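Local structure of putative superoxide reductase (Thermotoga maritima, 3QZB) at residues A[60-65]-A[97-102]; A[88-93]-A[103-108]. The protein probably reduces superoxide to hydrogen peroxide at an iron centre, using electrons delivered by rubredoxin. All blocks are in the same frame, centred on the assembly; numbering follows the deposited sequence. Where two conformers were deposited one is given.

Contact 1 (A[60-65]-A[97-102]). With FE (Fe (III) ion), chain B.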
loop_
_atom_site.group_PDB
_atom_site.type_symbol
_atom_site.label_atom_id
_atom_site.label_comp_id
_atom_site.label_asym_id
_atom_site.label_seq_id
_atom_site.Cartn_x
_atom_site.Cartn_y
_atom_site.Cartn_z
ATOM N N THR A 60 11.068 8.870 -14.282
ATOM C CA THR A 60 10.332 9.976 -14.875
ATOM C C THR A 60 8.860 9.820 -14.564
ATOM O O THR A 60 8.402 8.749 -14.128
ATOM C CB THR A 60 10.550 10.050 -16.406
ATOM O OG1 THR A 60 9.901 8.901 -16.973
ATOM C CG2 THR A 60 12.053 10.086 -16.767
ATOM N N THR A 61 8.064 10.853 -14.872
ATOM C CA THR A 61 6.685 10.741 -14.655
ATOM C C THR A 61 6.067 9.590 -15.485
ATOM O O THR A 61 5.182 8.883 -15.039
ATOM C CB THR A 61 6.018 12.104 -14.977
ATOM O OG1 THR A 61 6.573 13.161 -14.140
ATOM C CG2 THR A 61 4.491 12.074 -14.833
ATOM N N GLU A 62 6.567 9.389 -16.707
ATOM C CA GLU A 62 6.073 8.376 -17.601
ATOM C C GLU A 62 6.567 6.963 -17.325
ATOM O O GLU A 62 5.877 6.008 -17.679
ATOM C CB GLU A 62 6.401 8.766 -19.073
ATOM C CG GLU A 62 5.865 10.131 -19.498
ATOM C CD GLU A 62 6.641 11.380 -18.956
ATOM O OE1 GLU A 62 7.801 11.292 -18.457
ATOM O OE2 GLU A 62 6.072 12.507 -19.110
ATOM N N HIS A 63 7.757 6.845 -16.718
ATOM C CA HIS A 63 8.415 5.541 -16.589
ATOM C C HIS A 63 9.185 5.520 -15.279
ATOM O O HIS A 63 10.179 6.221 -15.121
ATOM C CB HIS A 63 9.363 5.294 -17.751
ATOM C CG HIS A 63 10.061 3.972 -17.713
ATOM N ND1 HIS A 63 11.252 3.776 -18.362
ATOM C CD2 HIS A 63 9.778 2.810 -17.058
ATOM C CE1 HIS A 63 11.656 2.530 -18.126
ATOM N NE2 HIS A 63 10.773 1.910 -17.330
ATOM N N HIS A 64 8.802 4.616 -14.373
ATOM C CA HIS A 64 9.416 4.548 -13.058
ATOM C C HIS A 64 9.105 3.245 -12.380
ATOM O O HIS A 64 8.098 2.590 -12.674
ATOM C CB HIS A 64 8.914 5.733 -12.188
ATOM C CG HIS A 64 7.405 5.842 -12.134
ATOM N ND1 HIS A 64 6.719 6.771 -12.882
ATOM C CD2 HIS A 64 6.463 5.147 -11.460
ATOM C CE1 HIS A 64 5.425 6.619 -12.650
ATOM N NE2 HIS A 64 5.236 5.620 -11.827
ATOM N N ILE A 65 9.961 2.883 -11.442
ATOM C CA ILE A 65 9.657 1.766 -10.518
ATOM C C ILE A 65 8.704 2.230 -9.440
ATOM O O ILE A 65 8.913 3.216 -8.767
ATOM C CB ILE A 65 10.963 1.259 -9.890
ATOM C CG1 ILE A 65 12.000 0.855 -10.953
ATOM C CG2 ILE A 65 10.662 0.121 -8.886
ATOM C CD1 ILE A 65 11.505 -0.182 -11.924
ATOM N N GLY A 97 3.881 20.771 -14.836
ATOM C CA GLY A 97 4.122 19.802 -15.893
ATOM C C GLY A 97 4.825 18.573 -15.417
ATOM O O GLY A 97 5.423 18.495 -14.316
ATOM N N PRO A 98 4.786 17.496 -16.221
ATOM C CA PRO A 98 5.532 16.277 -15.863
ATOM C C PRO A 98 7.027 16.579 -15.904
ATOM O O PRO A 98 7.493 17.417 -16.659
ATOM C CB PRO A 98 5.151 15.276 -16.974
ATOM C CG PRO A 98 4.816 16.157 -18.122
ATOM C CD PRO A 98 4.150 17.382 -17.535
ATOM N N ASN A 99 7.759 15.918 -15.028
ATOM C CA ASN A 99 9.211 15.996 -15.041
ATOM C C ASN A 99 9.780 17.359 -14.689
ATOM O O ASN A 99 10.951 17.578 -14.930
ATOM C CB ASN A 99 9.817 15.454 -16.368
ATOM C CG ASN A 99 9.391 14.041 -16.587
ATOM O OD1 ASN A 99 9.690 13.169 -15.741
ATOM N ND2 ASN A 99 8.722 13.777 -17.683
ATOM N N ILE A 100 8.980 18.242 -14.105
ATOM C CA ILE A 100 9.562 19.475 -13.537
ATOM C C ILE A 100 9.115 19.650 -12.063
ATOM O O ILE A 100 9.298 20.724 -11.492
ATOM C CB ILE A 100 9.355 20.769 -14.390
ATOM C CG1 ILE A 100 7.859 21.045 -14.449
ATOM C CG2 ILE A 100 10.065 20.673 -15.848
ATOM C CD1 ILE A 100 7.613 22.465 -15.141
ATOM N N GLY A 101 8.612 18.608 -11.409
ATOM C CA GLY A 101 8.285 18.713 -9.993
ATOM C C GLY A 101 9.534 18.680 -9.096
ATOM O O GLY A 101 10.678 18.416 -9.524
ATOM N N ALA A 102 9.300 18.924 -7.825
ATOM C CA ALA A 102 10.375 19.110 -6.849
ATOM C C ALA A 102 10.999 17.821 -6.331
ATOM O O ALA A 102 12.027 17.933 -5.678
ATOM C CB ALA A 102 9.854 19.905 -5.685
HETATM FE FE FE B . 10.952 -0.085 -16.533
HETATM O O HOH W 1 7.640 14.913 -20.215
#

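Contact 2 (A[88-93]-A[103-108])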
loop_
_atom_site.group_PDB
_atom_site.type_symbol
_atom_site.label_atom_id
_atom_site.label_comp_id
_atom_site.label_asym_id
_atom_site.label_seq_id
_atom_site.Cartn_x
_atom_site.Cartn_y
_atom_site.Cartn_z
ATOM N N PHE A 88 7.376 3.810 -3.880
ATOM C CA PHE A 88 8.193 4.952 -4.314
ATOM C C PHE A 88 7.263 5.828 -5.146
ATOM O O PHE A 88 7.001 5.433 -6.305
ATOM C CB PHE A 88 9.396 4.453 -5.106
ATOM C CG PHE A 88 10.089 3.298 -4.423
ATOM C CD1 PHE A 88 10.625 3.448 -3.129
ATOM C CD2 PHE A 88 10.195 2.077 -5.028
ATOM C CE1 PHE A 88 11.218 2.348 -2.503
ATOM C CE2 PHE A 88 10.769 1.014 -4.362
ATOM C CZ PHE A 88 11.283 1.158 -3.101
ATOM N N ASN A 89 6.731 6.903 -4.560
ATOM C CA ASN A 89 5.541 7.503 -5.098
ATOM C C ASN A 89 5.687 8.892 -5.694
ATOM O O ASN A 89 4.706 9.474 -6.143
ATOM C CB ASN A 89 4.402 7.461 -4.086
ATOM C CG ASN A 89 3.940 6.043 -3.801
ATOM O OD1 ASN A 89 4.229 5.143 -4.592
ATOM N ND2 ASN A 89 3.238 5.828 -2.678
ATOM N N ALA A 90 6.905 9.444 -5.709
ATOM C CA ALA A 90 7.162 10.736 -6.334
ATOM C C ALA A 90 8.028 10.532 -7.557
ATOM O O ALA A 90 9.075 9.867 -7.474
ATOM C CB ALA A 90 7.846 11.680 -5.354
ATOM N N HIS A 91 7.592 11.085 -8.690
ATOM C CA HIS A 91 8.278 10.894 -9.963
ATOM C C HIS A 91 8.305 12.186 -10.782
ATOM O O HIS A 91 8.187 12.127 -12.004
ATOM C CB HIS A 91 7.701 9.737 -10.776
ATOM C CG HIS A 91 7.452 8.523 -9.948
ATOM N ND1 HIS A 91 8.456 7.696 -9.510
ATOM C CD2 HIS A 91 6.311 8.057 -9.433
ATOM C CE1 HIS A 91 7.918 6.760 -8.736
ATOM N NE2 HIS A 91 6.618 6.952 -8.696
ATOM N N GLY A 92 8.465 13.319 -10.116
ATOM C CA GLY A 92 8.605 14.602 -10.836
ATOM C C GLY A 92 7.313 15.214 -11.342
ATOM O O GLY A 92 7.370 16.222 -12.058
ATOM N N GLU A 93 6.170 14.633 -11.046
ATOM C CA GLU A 93 4.882 15.165 -11.435
ATOM C C GLU A 93 4.625 16.499 -10.811
ATOM O O GLU A 93 4.971 16.692 -9.645
ATOM C CB GLU A 93 3.782 14.221 -10.958
ATOM C CG GLU A 93 4.039 12.810 -11.386
ATOM C CD GLU A 93 4.767 11.954 -10.366
ATOM O OE1 GLU A 93 5.362 12.495 -9.418
ATOM O OE2 GLU A 93 4.793 10.721 -10.549
ATOM N N VAL A 103 10.337 16.669 -6.518
ATOM C CA VAL A 103 10.744 15.493 -5.744
ATOM C C VAL A 103 10.577 14.213 -6.544
ATOM O O VAL A 103 9.576 13.977 -7.265
ATOM C CB VAL A 103 10.019 15.391 -4.389
ATOM C CG1 VAL A 103 8.487 15.489 -4.530
ATOM C CG2 VAL A 103 10.422 14.161 -3.568
ATOM N N TYR A 104 11.561 13.320 -6.378
ATOM C CA TYR A 104 11.591 11.960 -6.932
ATOM C C TYR A 104 11.968 10.989 -5.835
ATOM O O TYR A 104 12.875 11.275 -5.060
ATOM C CB TYR A 104 12.657 11.821 -8.037
ATOM C CG TYR A 104 12.423 12.733 -9.238
ATOM C CD1 TYR A 104 12.735 14.084 -9.190
ATOM C CD2 TYR A 104 11.889 12.230 -10.398
ATOM C CE1 TYR A 104 12.487 14.924 -10.270
ATOM C CE2 TYR A 104 11.660 13.077 -11.500
ATOM C CZ TYR A 104 11.931 14.430 -11.416
ATOM O OH TYR A 104 11.677 15.215 -12.532
ATOM N N THR A 105 11.318 9.822 -5.812
ATOM C CA THR A 105 11.657 8.755 -4.868
ATOM C C THR A 105 12.331 7.636 -5.636
ATOM O O THR A 105 11.733 7.049 -6.560
ATOM C CB THR A 105 10.428 8.194 -4.165
ATOM O OG1 THR A 105 9.633 9.300 -3.731
ATOM C CG2 THR A 105 10.885 7.286 -3.019
ATOM N N GLU A 106 13.583 7.332 -5.266
ATOM C CA GLU A 106 14.336 6.286 -5.920
ATOM C C GLU A 106 13.954 4.899 -5.422
ATOM O O GLU A 106 13.576 4.737 -4.261
ATOM C CB GLU A 106 15.850 6.488 -5.762
ATOM C CG GLU A 106 16.363 7.791 -6.419
ATOM C CD GLU A 106 16.270 7.708 -7.932
ATOM O OE1 GLU A 106 17.017 6.907 -8.495
ATOM O OE2 GLU A 106 15.442 8.384 -8.557
ATOM N N PRO A 107 14.102 3.882 -6.276
ATOM C CA PRO A 107 13.684 2.520 -5.902
ATOM C C PRO A 107 14.765 1.738 -5.164
ATOM O O PRO A 107 15.345 0.781 -5.631
ATOM C CB PRO A 107 13.301 1.877 -7.215
ATOM C CG PRO A 107 14.250 2.505 -8.195
ATOM C CD PRO A 107 14.366 3.962 -7.731
ATOM N N THR A 108 14.975 2.226 -3.936
ATOM C CA THR A 108 15.960 1.737 -2.986
ATOM C C THR A 108 15.232 1.717 -1.660
ATOM O O THR A 108 14.523 2.655 -1.333
ATOM C CB THR A 108 17.242 2.636 -2.953
ATOM O OG1 THR A 108 17.760 2.786 -4.264
ATOM C CG2 THR A 108 18.318 1.996 -2.044
HETATM O O HOH W 2 7.808 16.072 -8.025
#

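Contact 1 (A[60-65]-A[97-102])
Asn99 plugs its side-chain amide into the loop 60-65 from the second corner of a type II beta turn, Gly97 to Ile100, joining two loops of the immunoglobulin-like sandwich of this putative superoxide reductase. The packed side is the amide oxygen. Asn99 OD1 accepts a hydrogen bond from Thr61 N at 3.0 Å and lies 3.3 Å from Thr60 CB, while Asn99 N returns a more bent bond to Thr61 OG1. That hydroxyl sits beside its own backbone N (chi1 -59°) and also bonds His91 O, so the buried Thr61 ties its loop to two parts of the 81-87 to 103-115 connection. Pro98 lays its CB against Thr61 CB and CG2.

Toward the solvent side the contact thins to the Glu62 carboxylate, whose chain bends at chi2 (75°) to bring it back to Asn99; Glu62 also packs on Pro98 of the third subunit, and Pro98 on Glu62 of that subunit. Farther along the loop, Thr60 OG1 accepts from His63 N in an ST motif; His63 binds the iron with His29, His57, Cys127 and His130. A water bridges Glu62 OE2 and Asn99 ND2. Alongside it, Asn99 ND2 gives a nearly straight bond to the syn lone pair of Glu62 OE1 at 2.8 Å, with OE1 in the amide plane.

Contact 2 (A[88-93]-A[103-108])
Ala90 and Gly92 hold the loop 88-93 against the start of strand 103-115 through a single beta bridge, His91 with Tyr104, in the immunoglobulin-like beta-sandwich. Thr105 N gives Ala90 O a bond of 2.8 Å, and Gly92 N gives Val103 O one of 3.1 Å. Tyr104 CA adds a C-H...O contact to Ala90 O. Between the backbones, Ala90 CB fits into the angle of Val103 CG1 and Thr105 OG1, 3.4 Å from the hydroxyl oxygen.

Two rings close the ends of this bridge. Tyr104 turns its ring under the loop, and Gly92 CA rests on one face in a CH-pi contact, 3.8 Å from the centroid. At the other end Pro107, centre of an inverse gamma turn where the strand rounds a corner, sets its CA over the face of Phe88. Thr105 CG2 meets the same ring at its edge, being anti to the backbone N while OG1 stays beside it (chi1 -46°).

Farther out, the bond from Ala90 N to Thr105 OG1 is weak; that hydroxyl has its stronger partner in Val83 O of the second subunit, with a strand of which residues 103-106 pair antiparallel, continuing the sheet across the interface. Asn59 ties the two segments together from outside, bonding His91 ND1 through its OD1 and both Thr105 O and Glu106 OE2 through its ND2. Glu93 reaches back to the bridge residue His91 within its own loop, and its carboxylate has a second partner in Arg66 of the third subunit: in the conformer given, one of two, Glu93 OE1 accepts from His91 N at 2.7 Å, on its syn side and 27° out of the carboxylate plane.

In the fold
The centres of contacts 1 and 2 lie about 8 Å apart, on the same side of the chain's centre, and their segments alternate along the sequence: 60-65, 88-93, 97-102, 103-108. Segments 88-93 and 97-102 belong to the connection from strand 81-87 to strand 103-115, while 60-65 leads from strand 44-51 of the three-stranded sheet into strand 65-74 of the mixed sheet. The contacts touch directly: Gly101 N lies 2.8 Å from Gly92 O, and the His64 and His91 rings stack. Through these touching loops the segment carrying the iron ligand His63 is joined to strand 103-115 at the second-subunit interface, while both contacts also touch the third subunit.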